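Local coordinates for protein octaprenyl-diphosphate synthase (Bacteroides thetaiotaomicron, PDB 3RMG) that probably acts as a magnesium-dependent prenyltransferase of the FPP/GGPP synthase family, which builds isoprenoid diphosphates, at residues N131-L141 against A176-L187. Residues are numbered along the deposited sequence; the frame is centred on the assembly and turned at random.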
loop_
_atom_site.group_PDB
_atom_site.type_symbol
_atom_site.label_atom_id
_atom_site.label_comp_id
_atom_site.label_asym_id
_atom_site.label_seq_id
_atom_site.Cartn_x
_atom_site.Cartn_y
_atom_site.Cartn_z
ATOM N N ASN A 131 11.835 6.501 -14.497
ATOM C CA ASN A 131 11.385 5.811 -15.705
ATOM C C ASN A 131 9.901 5.453 -15.604
ATOM O O ASN A 131 9.491 4.730 -14.696
ATOM C CB ASN A 131 12.267 4.581 -15.981
ATOM C CG ASN A 131 11.904 3.862 -17.272
ATOM O OD1 ASN A 131 10.744 3.836 -17.684
ATOM N ND2 ASN A 131 12.900 3.264 -17.912
ATOM N N TYR A 132 9.106 5.975 -16.536
ATOM C CA TYR A 132 7.640 5.881 -16.465
ATOM C C TYR A 132 7.147 4.452 -16.570
ATOM O O TYR A 132 6.250 4.018 -15.816
ATOM C CB TYR A 132 6.983 6.724 -17.572
ATOM C CG TYR A 132 6.899 8.206 -17.242
ATOM C CD1 TYR A 132 6.107 8.661 -16.191
ATOM C CD2 TYR A 132 7.609 9.145 -17.979
ATOM C CE1 TYR A 132 6.032 10.003 -15.875
ATOM C CE2 TYR A 132 7.537 10.500 -17.675
ATOM C CZ TYR A 132 6.748 10.922 -16.622
ATOM O OH TYR A 132 6.677 12.265 -16.318
ATOM N N GLU A 133 7.728 3.730 -17.520
ATOM C CA GLU A 133 7.354 2.352 -17.780
ATOM C C GLU A 133 7.579 1.525 -16.533
ATOM O O GLU A 133 6.765 0.665 -16.174
ATOM C CB GLU A 133 8.167 1.814 -18.936
ATOM C CG GLU A 133 8.105 2.738 -20.152
ATOM C CD GLU A 133 8.297 2.003 -21.454
ATOM O OE1 GLU A 133 7.596 0.989 -21.678
ATOM O OE2 GLU A 133 9.146 2.444 -22.260
ATOM N N ILE A 134 8.671 1.812 -15.848
ATOM C CA ILE A 134 8.999 1.052 -14.663
ATOM C C ILE A 134 8.000 1.423 -13.592
ATOM O O ILE A 134 7.545 0.575 -12.824
ATOM C CB ILE A 134 10.432 1.326 -14.197
ATOM C CG1 ILE A 134 11.421 0.655 -15.157
ATOM C CG2 ILE A 134 10.607 0.841 -12.792
ATOM C CD1 ILE A 134 12.896 1.023 -14.897
ATOM N N ILE A 135 7.649 2.700 -13.543
ATOM C CA ILE A 135 6.620 3.146 -12.621
ATOM C C ILE A 135 5.294 2.464 -12.969
ATOM O O ILE A 135 4.605 1.930 -12.110
ATOM C CB ILE A 135 6.493 4.681 -12.633
ATOM C CG1 ILE A 135 7.794 5.304 -12.087
ATOM C CG2 ILE A 135 5.299 5.116 -11.792
ATOM C CD1 ILE A 135 7.881 6.813 -12.182
ATOM N N ARG A 136 4.957 2.470 -14.249
ATOM C CA ARG A 136 3.778 1.764 -14.707
ATOM C C ARG A 136 3.838 0.284 -14.322
ATOM O O ARG A 136 2.857 -0.277 -13.830
ATOM C CB ARG A 136 3.633 1.917 -16.221
ATOM C CG ARG A 136 2.208 1.811 -16.720
ATOM C CD ARG A 136 1.945 2.873 -17.776
ATOM N NE ARG A 136 3.113 3.086 -18.629
ATOM C CZ ARG A 136 3.381 4.218 -19.274
ATOM N NH1 ARG A 136 2.563 5.256 -19.173
ATOM N NH2 ARG A 136 4.469 4.315 -20.025
ATOM N N LEU A 137 4.990 -0.348 -14.536
ATOM C CA LEU A 137 5.122 -1.779 -14.284
ATOM C C LEU A 137 4.913 -2.091 -12.804
ATOM O O LEU A 137 4.194 -3.017 -12.439
ATOM C CB LEU A 137 6.487 -2.291 -14.774
ATOM C CG LEU A 137 6.974 -3.670 -14.310
ATOM C CD1 LEU A 137 8.086 -4.198 -15.186
ATOM C CD2 LEU A 137 7.460 -3.599 -12.878
ATOM N N VAL A 138 5.548 -1.322 -11.938
ATOM C CA VAL A 138 5.458 -1.632 -10.526
ATOM C C VAL A 138 4.057 -1.354 -10.018
ATOM O O VAL A 138 3.502 -2.128 -9.223
ATOM C CB VAL A 138 6.429 -0.799 -9.698
ATOM C CG1 VAL A 138 6.147 -1.027 -8.222
ATOM C CG2 VAL A 138 7.859 -1.171 -10.044
ATOM N N SER A 139 3.475 -0.238 -10.452
ATOM C CA SER A 139 2.158 0.085 -9.925
ATOM C C SER A 139 1.133 -0.936 -10.422
ATOM O O SER A 139 0.384 -1.500 -9.625
ATOM C CB SER A 139 1.749 1.550 -10.202
ATOM O OG SER A 139 1.563 1.825 -11.586
ATOM N N SER A 140 1.114 -1.214 -11.724
ATOM C CA SER A 140 0.117 -2.166 -12.217
ATOM C C SER A 140 0.305 -3.540 -11.587
ATOM O O SER A 140 -0.665 -4.233 -11.300
ATOM C CB SER A 140 0.112 -2.255 -13.743
ATOM O OG SER A 140 1.314 -2.813 -14.208
ATOM N N LEU A 141 1.550 -3.927 -11.343
ATOM C CA LEU A 141 1.811 -5.191 -10.661
ATOM C C LEU A 141 1.214 -5.155 -9.270
ATOM O O LEU A 141 0.611 -6.130 -8.819
ATOM C CB LEU A 141 3.314 -5.481 -10.568
ATOM C CG LEU A 141 3.666 -6.746 -9.787
ATOM C CD1 LEU A 141 3.233 -7.949 -10.589
ATOM C CD2 LEU A 141 5.157 -6.838 -9.458
ATOM N N ALA A 176 4.682 -13.668 -11.686
ATOM C CA ALA A 176 4.443 -12.287 -12.099
ATOM C C ALA A 176 5.524 -11.396 -11.516
ATOM O O ALA A 176 5.993 -10.475 -12.178
ATOM C CB ALA A 176 3.069 -11.816 -11.677
ATOM N N LEU A 177 5.939 -11.694 -10.285
ATOM C CA LEU A 177 7.010 -10.936 -9.643
ATOM C C LEU A 177 8.359 -11.173 -10.334
ATOM O O LEU A 177 9.074 -10.219 -10.654
ATOM C CB LEU A 177 7.116 -11.294 -8.157
ATOM C CG LEU A 177 8.171 -10.535 -7.340
ATOM C CD1 LEU A 177 7.992 -9.024 -7.459
ATOM C CD2 LEU A 177 8.124 -10.965 -5.872
ATOM N N PHE A 178 8.721 -12.438 -10.550
ATOM C CA PHE A 178 9.954 -12.731 -11.270
ATOM C C PHE A 178 9.960 -12.105 -12.684
ATOM O O PHE A 178 10.967 -11.559 -13.111
ATOM C CB PHE A 178 10.220 -14.234 -11.341
ATOM C CG PHE A 178 10.856 -14.801 -10.100
ATOM C CD1 PHE A 178 10.081 -15.148 -8.998
ATOM C CD2 PHE A 178 12.231 -15.001 -10.040
ATOM C CE1 PHE A 178 10.669 -15.683 -7.856
ATOM C CE2 PHE A 178 12.827 -15.531 -8.911
ATOM C CZ PHE A 178 12.042 -15.875 -7.814
ATOM N N ALA A 179 8.849 -12.189 -13.404
ATOM C CA ALA A 179 8.750 -11.562 -14.733
ATOM C C ALA A 179 8.931 -10.055 -14.609
ATOM O O ALA A 179 9.630 -9.431 -15.410
ATOM C CB ALA A 179 7.400 -11.875 -15.377
ATOM N N ALA A 180 8.315 -9.469 -13.588
ATOM C CA ALA A 180 8.429 -8.039 -13.364
ATOM C C ALA A 180 9.884 -7.675 -13.102
ATOM O O ALA A 180 10.404 -6.694 -13.643
ATOM C CB ALA A 180 7.536 -7.598 -12.206
ATOM N N CYS A 181 10.561 -8.477 -12.286
ATOM C CA CYS A 181 11.966 -8.199 -12.015
ATOM C C CYS A 181 12.789 -8.128 -13.301
ATOM O O CYS A 181 13.530 -7.164 -13.530
ATOM C CB CYS A 181 12.536 -9.255 -11.065
ATOM S SG CYS A 181 11.930 -9.036 -9.358
ATOM N N ALA A 182 12.667 -9.155 -14.136
ATOM C CA ALA A 182 13.439 -9.222 -15.365
ATOM C C ALA A 182 13.036 -8.085 -16.324
ATOM O O ALA A 182 13.886 -7.396 -16.856
ATOM C CB ALA A 182 13.250 -10.584 -16.019
ATOM N N GLU A 183 11.733 -7.879 -16.503
ATOM C CA GLU A 183 11.220 -6.814 -17.373
ATOM C C GLU A 183 11.740 -5.444 -16.959
ATOM O O GLU A 183 12.213 -4.662 -17.793
ATOM C CB GLU A 183 9.685 -6.801 -17.385
ATOM C CG GLU A 183 9.105 -5.882 -18.482
ATOM C CD GLU A 183 7.589 -5.870 -18.514
ATOM O OE1 GLU A 183 7.041 -5.264 -19.448
ATOM O OE2 GLU A 183 6.947 -6.475 -17.622
ATOM N N ALA A 184 11.643 -5.154 -15.669
ATOM C CA ALA A 184 12.179 -3.912 -15.116
ATOM C C ALA A 184 13.690 -3.815 -15.331
ATOM O O ALA A 184 14.222 -2.731 -15.619
ATOM C CB ALA A 184 11.850 -3.814 -13.621
ATOM N N ALA A 185 14.389 -4.943 -15.199
ATOM C CA ALA A 185 15.836 -4.930 -15.436
ATOM C C ALA A 185 16.144 -4.390 -16.834
ATOM O O ALA A 185 17.017 -3.548 -16.977
ATOM C CB ALA A 185 16.464 -6.324 -15.231
ATOM N N ALA A 186 15.418 -4.867 -17.848
ATOM C CA ALA A 186 15.607 -4.418 -19.246
ATOM C C ALA A 186 15.196 -2.956 -19.497
ATOM O O ALA A 186 15.938 -2.195 -20.089
ATOM C CB ALA A 186 14.862 -5.358 -20.241
ATOM N N LEU A 187 14.004 -2.571 -19.067
ATOM C CA LEU A 187 13.617 -1.171 -19.144
ATOM C C LEU A 187 14.672 -0.242 -18.518
ATOM O O LEU A 187 14.933 0.850 -19.035
ATOM C CB LEU A 187 12.269 -0.946 -18.464
ATOM C CG LEU A 187 11.064 -1.608 -19.133
ATOM C CD1 LEU A 187 9.898 -1.703 -18.138
ATOM C CD2 LEU A 187 10.670 -0.893 -20.412
#
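L137 and L141 both carry CG anti to the backbone N (chi1 165° and 176°), which aims their methyls across to the small residues A180, A184 and A176 of the facing helix. Segments 132-141 and 176-187 run antiparallel (170°), part of the all-helical isoprenoid synthase fold, their axes coming within 9.7 Å. L137 is a knob into a hole formed by A180, E183, A184 and L187; alanine suits two of these places because its single methyl lets the leucine settle against the backbone, CD1 of L137 lying 3.7 Å from O of A180. The extended E183 slides past L137 in the opposite direction, CB and CG lining the leucine's CD1 and OE2 coming closest, 3.5 Å from that CD1. One turn on, L141 splits its branches: CD1 meets CB of A176, while CD2 lies 3.7 Å from CB of A180 and also touches L177. L141 also packs on helix 67-90.

At the other end I134 suits its place because its CG1-CD1 branch reaches both L187, with CG1 3.8 Å from CB, and the A184 carbonyl. Cutting I134 back to an alanine is likely to strip packing from CB of L187 and open a gap beside that carbonyl. N131 suits the N-cap of helix 132-154: its short side chain lets OD1 accept weakly from the backbone N of E133 and I134. E133 crosses L187 at about a right angle, with OE1 3.8 Å from the leucine's CD2.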